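Local coordinates for protein 2,3-dihydroxybenzoate-AMP ligase (Bacillus subtilis, PDB 1MDB) that belongs to the ANL superfamily of AMP-binding enzymes, in which a large N-terminal domain and a smaller C-terminal domain close over a shared ligand pocket, at residues Q188-G191 / S197-I200; D205-S210 / P237-G242; M232-P237 / T515-V520. All coordinates share one frame; numbering follows the deposited sequence.

How the contacts relate
All three contacts lie close to the site that holds adenosine monophosphate (AMP) and 2,3-dihydroxy-benzoic acid (DBH). Contact 3, 232-237 with 515-520, is where the two domains meet beside both ligands. Its centre is about 12 Å from that of contact 1, a hairpin whose G191 touches AMP, and about 15 Å from that of contact 2, which backs the DBH pocket. Contacts 2 and 3 share P237 and helix 235-239, and Y207 OH of contact 2 lies 2.9 Å from N235 OD1 of contact 3, a probable hydrogen bond. Contacts 1 and 2 follow one another along the chain: strand 199-203 of the hairpin runs directly into helix 204-218.

Contact 1. Residues Q188-G191 / S197-I200; sequences QLSG and SKLI
Q188 and I200 form an antiparallel hydrogen-bonded pair and L189 and L199 a non-hydrogen-bonded one in a largely buried contact at the loop end of a beta hairpin, strands 184-189 and 199-203. Q188 N donates to I200 O at 2.8 Å, and I200 N returns the bond to Q188 O at 2.7 Å. Beyond the strands S190 still bonds to the other segment, through three of its atoms: its N donates to K198 O at 3.0 Å, its O accepts from S197 OG at 2.8 Å, and its OG accepts from K198 N at 2.7 Å. The last bond depends on the torsion of S190 (chi1 54°), which sets OG between the backbone N and the carbonyl carbon and points it at K198 N. These bonds close the neck of the glycine-, serine- and threonine-rich phosphate-binding loop of the superfamily, where G191 touches AMP. On one face of the hairpin L189 and L199 lie side by side, CD2 of L189 4.1 Å from CD1 of L199, and pack on F117 and F120 of helix 111-120, respectively. On the other face I200 reaches diagonally past Q188 to S190, its CD1 3.7 Å from S190 CA.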
loop_
_atom_site.group_PDB
_atom_site.type_symbol
_atom_site.label_atom_id
_atom_site.label_comp_id
_atom_site.label_asym_id
_atom_site.label_seq_id
_atom_site.Cartn_x
_atom_site.Cartn_y
_atom_site.Cartn_z
ATOM N N GLN A 188 -3.935 -10.408 2.390
ATOM C CA GLN A 188 -3.141 -9.185 2.441
ATOM C C GLN A 188 -2.937 -8.793 3.891
ATOM O O GLN A 188 -3.517 -9.410 4.790
ATOM C CB GLN A 188 -3.851 -8.053 1.687
ATOM C CG GLN A 188 -3.269 -7.754 0.319
ATOM C CD GLN A 188 -1.877 -7.128 0.381
ATOM O OE1 GLN A 188 -1.286 -6.822 -0.650
ATOM N NE2 GLN A 188 -1.352 -6.937 1.588
ATOM N N LEU A 189 -2.116 -7.778 4.131
ATOM C CA LEU A 189 -1.870 -7.331 5.507
ATOM C C LEU A 189 -2.521 -5.958 5.733
ATOM O O LEU A 189 -2.524 -5.135 4.833
ATOM C CB LEU A 189 -0.357 -7.221 5.763
ATOM C CG LEU A 189 0.546 -8.442 5.539
ATOM C CD1 LEU A 189 1.958 -8.082 5.970
ATOM C CD2 LEU A 189 0.056 -9.640 6.333
ATOM N N SER A 190 -3.086 -5.736 6.917
ATOM C CA SER A 190 -3.681 -4.447 7.238
ATOM C C SER A 190 -2.523 -3.524 7.630
ATOM O O SER A 190 -1.463 -4.007 8.029
ATOM C CB SER A 190 -4.662 -4.566 8.407
ATOM O OG SER A 190 -4.025 -5.170 9.521
ATOM N N GLY A 191 -2.718 -2.208 7.539
ATOM C CA GLY A 191 -1.632 -1.295 7.866
ATOM C C GLY A 191 -1.771 -0.328 9.027
ATOM O O GLY A 191 -1.211 0.770 8.982
ATOM N N SER A 197 -0.195 -7.074 12.242
ATOM C CA SER A 197 -1.250 -6.685 11.320
ATOM C C SER A 197 -2.285 -7.801 11.226
ATOM O O SER A 197 -1.963 -8.974 11.431
ATOM C CB SER A 197 -0.678 -6.449 9.920
ATOM O OG SER A 197 0.185 -5.332 9.877
ATOM N N LYS A 198 -3.519 -7.431 10.898
ATOM C CA LYS A 198 -4.591 -8.403 10.726
ATOM C C LYS A 198 -4.425 -8.934 9.301
ATOM O O LYS A 198 -3.864 -8.243 8.457
ATOM C CB LYS A 198 -5.951 -7.706 10.849
ATOM C CG LYS A 198 -6.107 -6.836 12.082
ATOM C CD LYS A 198 -6.153 -7.668 13.342
ATOM C CE LYS A 198 -6.280 -6.774 14.569
ATOM N NZ LYS A 198 -6.822 -7.514 15.748
ATOM N N LEU A 199 -4.884 -10.151 9.029
ATOM C CA LEU A 199 -4.787 -10.693 7.679
ATOM C C LEU A 199 -6.102 -10.393 6.947
ATOM O O LEU A 199 -7.182 -10.480 7.532
ATOM C CB LEU A 199 -4.495 -12.200 7.707
ATOM C CG LEU A 199 -3.001 -12.553 7.709
ATOM C CD1 LEU A 199 -2.315 -11.814 8.828
ATOM C CD2 LEU A 199 -2.794 -14.051 7.865
ATOM N N ILE A 200 -5.992 -10.036 5.669
ATOM C CA ILE A 200 -7.143 -9.658 4.852
ATOM C C ILE A 200 -7.424 -10.593 3.669
ATOM O O ILE A 200 -6.667 -10.630 2.697
ATOM C CB ILE A 200 -6.940 -8.222 4.323
ATOM C CG1 ILE A 200 -6.931 -7.246 5.502
ATOM C CG2 ILE A 200 -8.028 -7.863 3.298
ATOM C CD1 ILE A 200 -6.349 -5.873 5.187
#

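Contact 2. Residues D205-S210 / P237-G242. With DBH (2,3-dihydroxy-benzoic acid), chain E.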
loop_
_atom_site.group_PDB
_atom_site.type_symbol
_atom_site.label_atom_id
_atom_site.label_comp_id
_atom_site.label_asym_id
_atom_site.label_seq_id
_atom_site.Cartn_x
_atom_site.Cartn_y
_atom_site.Cartn_z
ATOM N N ASP A 205 -12.790 -12.520 -7.654
ATOM C CA ASP A 205 -13.820 -11.597 -8.130
ATOM C C ASP A 205 -13.737 -10.187 -7.556
ATOM O O ASP A 205 -13.735 -9.208 -8.307
ATOM C CB ASP A 205 -15.225 -12.147 -7.843
ATOM C CG ASP A 205 -15.724 -13.073 -8.934
ATOM O OD1 ASP A 205 -15.553 -12.729 -10.125
ATOM O OD2 ASP A 205 -16.292 -14.135 -8.602
ATOM N N ASP A 206 -13.679 -10.061 -6.235
ATOM C CA ASP A 206 -13.647 -8.719 -5.671
ATOM C C ASP A 206 -12.335 -7.988 -5.954
ATOM O O ASP A 206 -12.348 -6.787 -6.167
ATOM C CB ASP A 206 -13.970 -8.736 -4.162
ATOM C CG ASP A 206 -12.757 -9.029 -3.287
ATOM O OD1 ASP A 206 -12.614 -10.174 -2.802
ATOM O OD2 ASP A 206 -11.946 -8.102 -3.086
ATOM N N TYR A 207 -11.210 -8.700 -6.010
ATOM C CA TYR A 207 -9.940 -8.012 -6.274
ATOM C C TYR A 207 -9.815 -7.614 -7.740
ATOM O O TYR A 207 -9.435 -6.488 -8.056
ATOM C CB TYR A 207 -8.737 -8.876 -5.894
ATOM C CG TYR A 207 -7.512 -8.059 -5.494
ATOM C CD1 TYR A 207 -7.543 -7.239 -4.368
ATOM C CD2 TYR A 207 -6.330 -8.120 -6.225
ATOM C CE1 TYR A 207 -6.428 -6.504 -3.976
ATOM C CE2 TYR A 207 -5.201 -7.385 -5.839
ATOM C CZ TYR A 207 -5.260 -6.580 -4.712
ATOM O OH TYR A 207 -4.163 -5.851 -4.308
ATOM N N ILE A 208 -10.127 -8.535 -8.642
ATOM C CA ILE A 208 -10.032 -8.217 -10.055
ATOM C C ILE A 208 -10.950 -7.026 -10.386
ATOM O O ILE A 208 -10.625 -6.191 -11.231
ATOM C CB ILE A 208 -10.340 -9.472 -10.912
ATOM C CG1 ILE A 208 -9.268 -10.538 -10.618
ATOM C CG2 ILE A 208 -10.336 -9.109 -12.398
ATOM C CD1 ILE A 208 -9.480 -11.877 -11.292
ATOM N N TYR A 209 -12.083 -6.920 -9.697
ATOM C CA TYR A 209 -12.962 -5.773 -9.927
ATOM C C TYR A 209 -12.216 -4.494 -9.531
ATOM O O TYR A 209 -12.239 -3.498 -10.266
ATOM C CB TYR A 209 -14.245 -5.870 -9.104
ATOM C CG TYR A 209 -15.099 -4.629 -9.224
ATOM C CD1 TYR A 209 -15.597 -4.224 -10.464
ATOM C CD2 TYR A 209 -15.375 -3.832 -8.108
ATOM C CE1 TYR A 209 -16.346 -3.057 -10.594
ATOM C CE2 TYR A 209 -16.129 -2.658 -8.227
ATOM C CZ TYR A 209 -16.609 -2.278 -9.474
ATOM O OH TYR A 209 -17.342 -1.118 -9.612
ATOM N N SER A 210 -11.553 -4.514 -8.372
ATOM C CA SER A 210 -10.798 -3.340 -7.927
ATOM C C SER A 210 -9.734 -2.977 -8.970
ATOM O O SER A 210 -9.429 -1.799 -9.167
ATOM C CB SER A 210 -10.124 -3.598 -6.573
ATOM O OG SER A 210 -8.868 -4.242 -6.729
ATOM N N PRO A 237 0.958 -0.233 -4.422
ATOM C CA PRO A 237 1.732 -0.505 -5.642
ATOM C C PRO A 237 1.408 -1.849 -6.316
ATOM O O PRO A 237 1.972 -2.185 -7.363
ATOM C CB PRO A 237 3.179 -0.416 -5.160
ATOM C CG PRO A 237 3.074 -0.915 -3.736
ATOM C CD PRO A 237 1.839 -0.189 -3.242
ATOM N N LEU A 238 0.503 -2.622 -5.723
ATOM C CA LEU A 238 0.114 -3.898 -6.312
ATOM C C LEU A 238 -1.188 -3.809 -7.093
ATOM O O LEU A 238 -1.363 -4.527 -8.078
ATOM C CB LEU A 238 -0.079 -4.974 -5.234
ATOM C CG LEU A 238 -0.455 -6.387 -5.722
ATOM C CD1 LEU A 238 0.802 -7.073 -6.274
ATOM C CD2 LEU A 238 -1.019 -7.227 -4.572
ATOM N N SER A 239 -2.095 -2.929 -6.663
ATOM C CA SER A 239 -3.416 -2.855 -7.289
ATOM C C SER A 239 -4.106 -1.498 -7.472
ATOM O O SER A 239 -5.249 -1.460 -7.940
ATOM C CB SER A 239 -4.372 -3.733 -6.486
ATOM O OG SER A 239 -4.648 -3.113 -5.239
ATOM N N SER A 240 -3.453 -0.393 -7.129
ATOM C CA SER A 240 -4.126 0.901 -7.261
ATOM C C SER A 240 -3.461 1.943 -8.154
ATOM O O SER A 240 -3.097 3.022 -7.682
ATOM C CB SER A 240 -4.339 1.511 -5.871
ATOM O OG SER A 240 -5.014 0.611 -5.005
ATOM N N PRO A 241 -3.290 1.645 -9.459
ATOM C CA PRO A 241 -3.655 0.406 -10.159
ATOM C C PRO A 241 -2.602 -0.685 -9.932
ATOM O O PRO A 241 -2.887 -1.877 -10.057
ATOM C CB PRO A 241 -3.734 0.855 -11.619
ATOM C CG PRO A 241 -2.683 1.924 -11.688
ATOM C CD PRO A 241 -2.946 2.704 -10.428
ATOM N N GLY A 242 -1.385 -0.261 -9.613
ATOM C CA GLY A 242 -0.312 -1.198 -9.332
ATOM C C GLY A 242 0.222 -2.050 -10.475
ATOM O O GLY A 242 -0.134 -1.863 -11.644
HETATM C C21 DBH E . -2.729 2.100 1.814
HETATM O O9 DBH E . -2.094 2.968 2.613
HETATM C C18 DBH E . -3.093 2.413 0.408
HETATM C C15 DBH E . -2.699 3.658 -0.167
HETATM C C12 DBH E . -3.055 3.977 -1.494
HETATM C C3 DBH E . -3.852 1.480 -0.368
HETATM O O3 DBH E . -4.267 0.233 0.140
HETATM C C6 DBH E . -4.206 1.806 -1.692
HETATM C C9 DBH E . -3.817 3.043 -2.259
HETATM O O6 DBH E . -4.942 0.915 -2.440
HETATM O O HOH W 1 -7.440 -2.853 -4.712
#
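Y207 meets L238 and S239 in the layer directly behind the DBH pocket, and the next residue, S240, belongs to the pocket itself: its OG shares a hydrogen bond of 2.6 Å with O6 of DBH, in which either could be the donor. A chi1 of -152° swings the phenol of Y207 away from the backbone N of helix 204-218 and carries its hydroxyl end across to the second segment. There Y207 CZ lies 3.5 Å from S239 CB, while L238 CD2 approaches the hydroxyl from another direction, 3.4 Å from Y207 OH. The polar end of the phenol is held by N235, whose OD1 takes its hydrogen bond. Because N235 also reaches DBH, Y207 acts as a second-shell residue that helps fix the rotation of a pocket amide. S239 OG is bonded to N235 O, four residues back. One water links the two segments by donating to S210 OG at 2.8 Å and to S239 OG at 2.9 Å. S210 OG donates a hydrogen bond to Y207 O at 2.7 Å, in the carbonyl plane and on a lone pair, and this also places S210 OG above one face of the Y207 ring, toward the rim. Both serine hydroxyls thus have partners although their residues are buried. After S240 a cis peptide leads into P241, which packs on S214 and C218 farther along helix 204-218. The Y207 ring stands edge-to-face with F186 of strand 184-189 and touches L244, so that it lies where helices 204-218, 235-239 and 242-248 meet beside that strand.

Contact 3. Residues M232-P237 / T515-V520. With DBH (2,3-dihydroxy-benzoic acid), chain E; AMP (adenosine monophosphate), chain D.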
loop_
_atom_site.group_PDB
_atom_site.type_symbol
_atom_site.label_atom_id
_atom_site.label_comp_id
_atom_site.label_asym_id
_atom_site.label_seq_id
_atom_site.Cartn_x
_atom_site.Cartn_y
_atom_site.Cartn_z
ATOM N N MET A 232 6.287 -3.529 -4.101
ATOM C CA MET A 232 5.061 -3.874 -4.830
ATOM C C MET A 232 4.048 -4.850 -4.248
ATOM O O MET A 232 2.941 -4.959 -4.777
ATOM C CB MET A 232 5.413 -4.298 -6.264
ATOM C CG MET A 232 6.130 -5.631 -6.380
ATOM S SD MET A 232 6.855 -5.814 -8.028
ATOM C CE MET A 232 7.505 -7.522 -7.933
ATOM N N ALA A 233 4.401 -5.560 -3.182
ATOM C CA ALA A 233 3.448 -6.483 -2.560
ATOM C C ALA A 233 2.421 -5.720 -1.710
ATOM O O ALA A 233 1.426 -6.297 -1.272
ATOM C CB ALA A 233 4.180 -7.506 -1.694
ATOM N N HIS A 234 2.669 -4.438 -1.456
ATOM C CA HIS A 234 1.727 -3.612 -0.677
ATOM C C HIS A 234 0.525 -3.310 -1.580
ATOM O O HIS A 234 0.693 -3.090 -2.777
ATOM C CB HIS A 234 2.380 -2.300 -0.240
ATOM C CG HIS A 234 1.478 -1.412 0.566
ATOM N ND1 HIS A 234 1.335 -1.532 1.935
ATOM C CD2 HIS A 234 0.629 -0.429 0.186
ATOM C CE1 HIS A 234 0.435 -0.662 2.360
ATOM N NE2 HIS A 234 -0.009 0.019 1.318
ATOM N N ASN A 235 -0.672 -3.280 -1.007
ATOM C CA ASN A 235 -1.904 -3.056 -1.779
ATOM C C ASN A 235 -1.867 -1.907 -2.794
ATOM O O ASN A 235 -2.402 -2.031 -3.895
ATOM C CB ASN A 235 -3.092 -2.855 -0.827
ATOM C CG ASN A 235 -4.444 -3.147 -1.492
ATOM O OD1 ASN A 235 -4.690 -4.260 -1.963
ATOM N ND2 ASN A 235 -5.326 -2.147 -1.516
ATOM N N TYR A 236 -1.240 -0.801 -2.414
ATOM C CA TYR A 236 -1.138 0.393 -3.247
ATOM C C TYR A 236 -0.335 0.114 -4.540
ATOM O O TYR A 236 -0.886 0.195 -5.647
ATOM C CB TYR A 236 -0.523 1.517 -2.387
ATOM C CG TYR A 236 -0.208 2.844 -3.054
ATOM C CD1 TYR A 236 0.719 3.706 -2.472
ATOM C CD2 TYR A 236 -0.826 3.245 -4.245
ATOM C CE1 TYR A 236 1.038 4.929 -3.041
ATOM C CE2 TYR A 236 -0.508 4.485 -4.836
ATOM C CZ TYR A 236 0.428 5.315 -4.219
ATOM O OH TYR A 236 0.785 6.527 -4.760
ATOM N N PRO A 237 0.958 -0.233 -4.422
ATOM C CA PRO A 237 1.732 -0.505 -5.642
ATOM C C PRO A 237 1.408 -1.849 -6.316
ATOM O O PRO A 237 1.972 -2.185 -7.363
ATOM C CB PRO A 237 3.179 -0.416 -5.160
ATOM C CG PRO A 237 3.074 -0.915 -3.736
ATOM C CD PRO A 237 1.839 -0.189 -3.242
ATOM N N THR A 515 7.216 2.862 7.879
ATOM C CA THR A 515 6.584 1.554 7.862
ATOM C C THR A 515 7.129 0.746 6.692
ATOM O O THR A 515 8.002 1.205 5.956
ATOM C CB THR A 515 5.072 1.661 7.660
ATOM O OG1 THR A 515 4.818 2.236 6.376
ATOM C CG2 THR A 515 4.439 2.543 8.738
ATOM N N GLY A 516 6.576 -0.446 6.509
ATOM C CA GLY A 516 7.019 -1.321 5.438
ATOM C C GLY A 516 6.966 -0.729 4.041
ATOM O O GLY A 516 7.914 -0.888 3.263
ATOM N N VAL A 517 5.874 -0.044 3.709
ATOM C CA VAL A 517 5.764 0.528 2.374
ATOM C C VAL A 517 6.447 1.892 2.262
ATOM O O VAL A 517 6.601 2.421 1.167
ATOM C CB VAL A 517 4.287 0.638 1.930
ATOM C CG1 VAL A 517 3.562 1.673 2.766
ATOM C CG2 VAL A 517 4.218 0.979 0.460
ATOM N N GLY A 518 6.861 2.464 3.389
ATOM C CA GLY A 518 7.548 3.744 3.327
ATOM C C GLY A 518 6.877 4.954 3.959
ATOM O O GLY A 518 7.417 6.055 3.884
ATOM N N LYS A 519 5.712 4.789 4.575
ATOM C CA LYS A 519 5.085 5.956 5.193
ATOM C C LYS A 519 5.659 6.238 6.575
ATOM O O LYS A 519 6.281 5.377 7.208
ATOM C CB LYS A 519 3.560 5.813 5.295
ATOM C CG LYS A 519 2.978 4.462 4.937
ATOM C CD LYS A 519 1.450 4.518 4.931
ATOM C CE LYS A 519 0.840 3.184 4.505
ATOM N NZ LYS A 519 -0.652 3.249 4.347
ATOM N N VAL A 520 5.466 7.466 7.029
ATOM C CA VAL A 520 5.951 7.852 8.340
ATOM C C VAL A 520 5.151 7.056 9.362
ATOM O O VAL A 520 3.946 6.864 9.204
ATOM C CB VAL A 520 5.744 9.361 8.592
ATOM C CG1 VAL A 520 6.136 9.714 10.015
ATOM C CG2 VAL A 520 6.570 10.167 7.611
HETATM C C21 DBH E . -2.729 2.100 1.814
HETATM O O9 DBH E . -2.094 2.968 2.613
HETATM C C18 DBH E . -3.093 2.413 0.408
HETATM C C15 DBH E . -2.699 3.658 -0.167
HETATM C C12 DBH E . -3.055 3.977 -1.494
HETATM C C3 DBH E . -3.852 1.480 -0.368
HETATM O O3 DBH E . -4.267 0.233 0.140
HETATM C C6 DBH E . -4.206 1.806 -1.692
HETATM C C9 DBH E . -3.817 3.043 -2.259
HETATM O O6 DBH E . -4.942 0.915 -2.440
HETATM P P AMP D . -2.954 0.462 3.802
HETATM O O1P AMP D . -3.792 -0.789 3.830
HETATM O O2P AMP D . -1.559 0.283 4.301
HETATM O O3P AMP D . -2.989 1.138 2.456
HETATM O "O5'" AMP D . -3.569 1.526 4.908
HETATM C "C5'" AMP D . -4.788 2.286 4.669
HETATM C "C4'" AMP D . -4.829 3.500 5.606
HETATM O "O4'" AMP D . -3.741 4.313 5.210
HETATM C "C3'" AMP D . -6.021 4.398 5.452
HETATM O "O3'" AMP D . -7.137 3.942 6.212
HETATM C "C2'" AMP D . -5.474 5.749 5.898
HETATM O "O2'" AMP D . -5.557 5.908 7.331
HETATM C "C1'" AMP D . -4.061 5.686 5.376
HETATM N N9 AMP D . -4.047 6.532 3.914
HETATM C C8 AMP D . -3.787 5.960 2.716
HETATM N N7 AMP D . -3.803 6.854 1.731
HETATM C C5 AMP D . -4.078 7.994 2.340
HETATM C C6 AMP D . -4.187 9.236 1.726
HETATM N N6 AMP D . -4.010 9.415 0.417
HETATM N N1 AMP D . -4.482 10.292 2.555
HETATM C C2 AMP D . -4.662 10.154 3.899
HETATM N N3 AMP D . -4.550 8.954 4.486
HETATM C C4 AMP D . -4.254 7.847 3.717
#
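With CG anti to the backbone N (chi1 -180°), the H234 imidazole swings out toward the loop 515-520, and V517 answers with CG2 anti to its own N, which turns the isopropyl group onto the ring. The two side chains cross at about a right angle. V517 CB stands 3.9 Å from the centroid of the H234 ring and 21° off its normal, a CH-pi contact over the face, and V517 CG2 comes to 3.6 Å from H234 CG. The valine thus holds the ring from one side while its edge is turned to the ligands: O2P of AMP and C21 of DBH lie there, near the ring plane. H234 NE2 makes a weak bond of 3.4 Å to AMP O3P. H234 is also the N-cap residue of helix 235-239, whose first turn lines the DBH site. N235 ND2 donates to DBH O3 at 3.1 Å, with an N-H...O angle of 162°, and more weakly to O6; Y236 lays one ring face against DBH, CG 3.4 Å from C12. On the other segment K519 runs extended beyond CG to bring NZ to the ligands; AMP O2P, 3.1 Å from K519 NZ, and G307 O are its modelled partners, although the place of NZ is less sure. G518 N bonds T515 O across a turn, and T515 N to K519 O at 2.8 Å closes the loop at the base of the lysine. With its T-G-V-G-K sequence this loop matches the conserved lysine-bearing core motif of the C-terminal domain, and the reach of its lysine into the pocket of the N-terminal domain is as expected of the closed state of ANL enzymes.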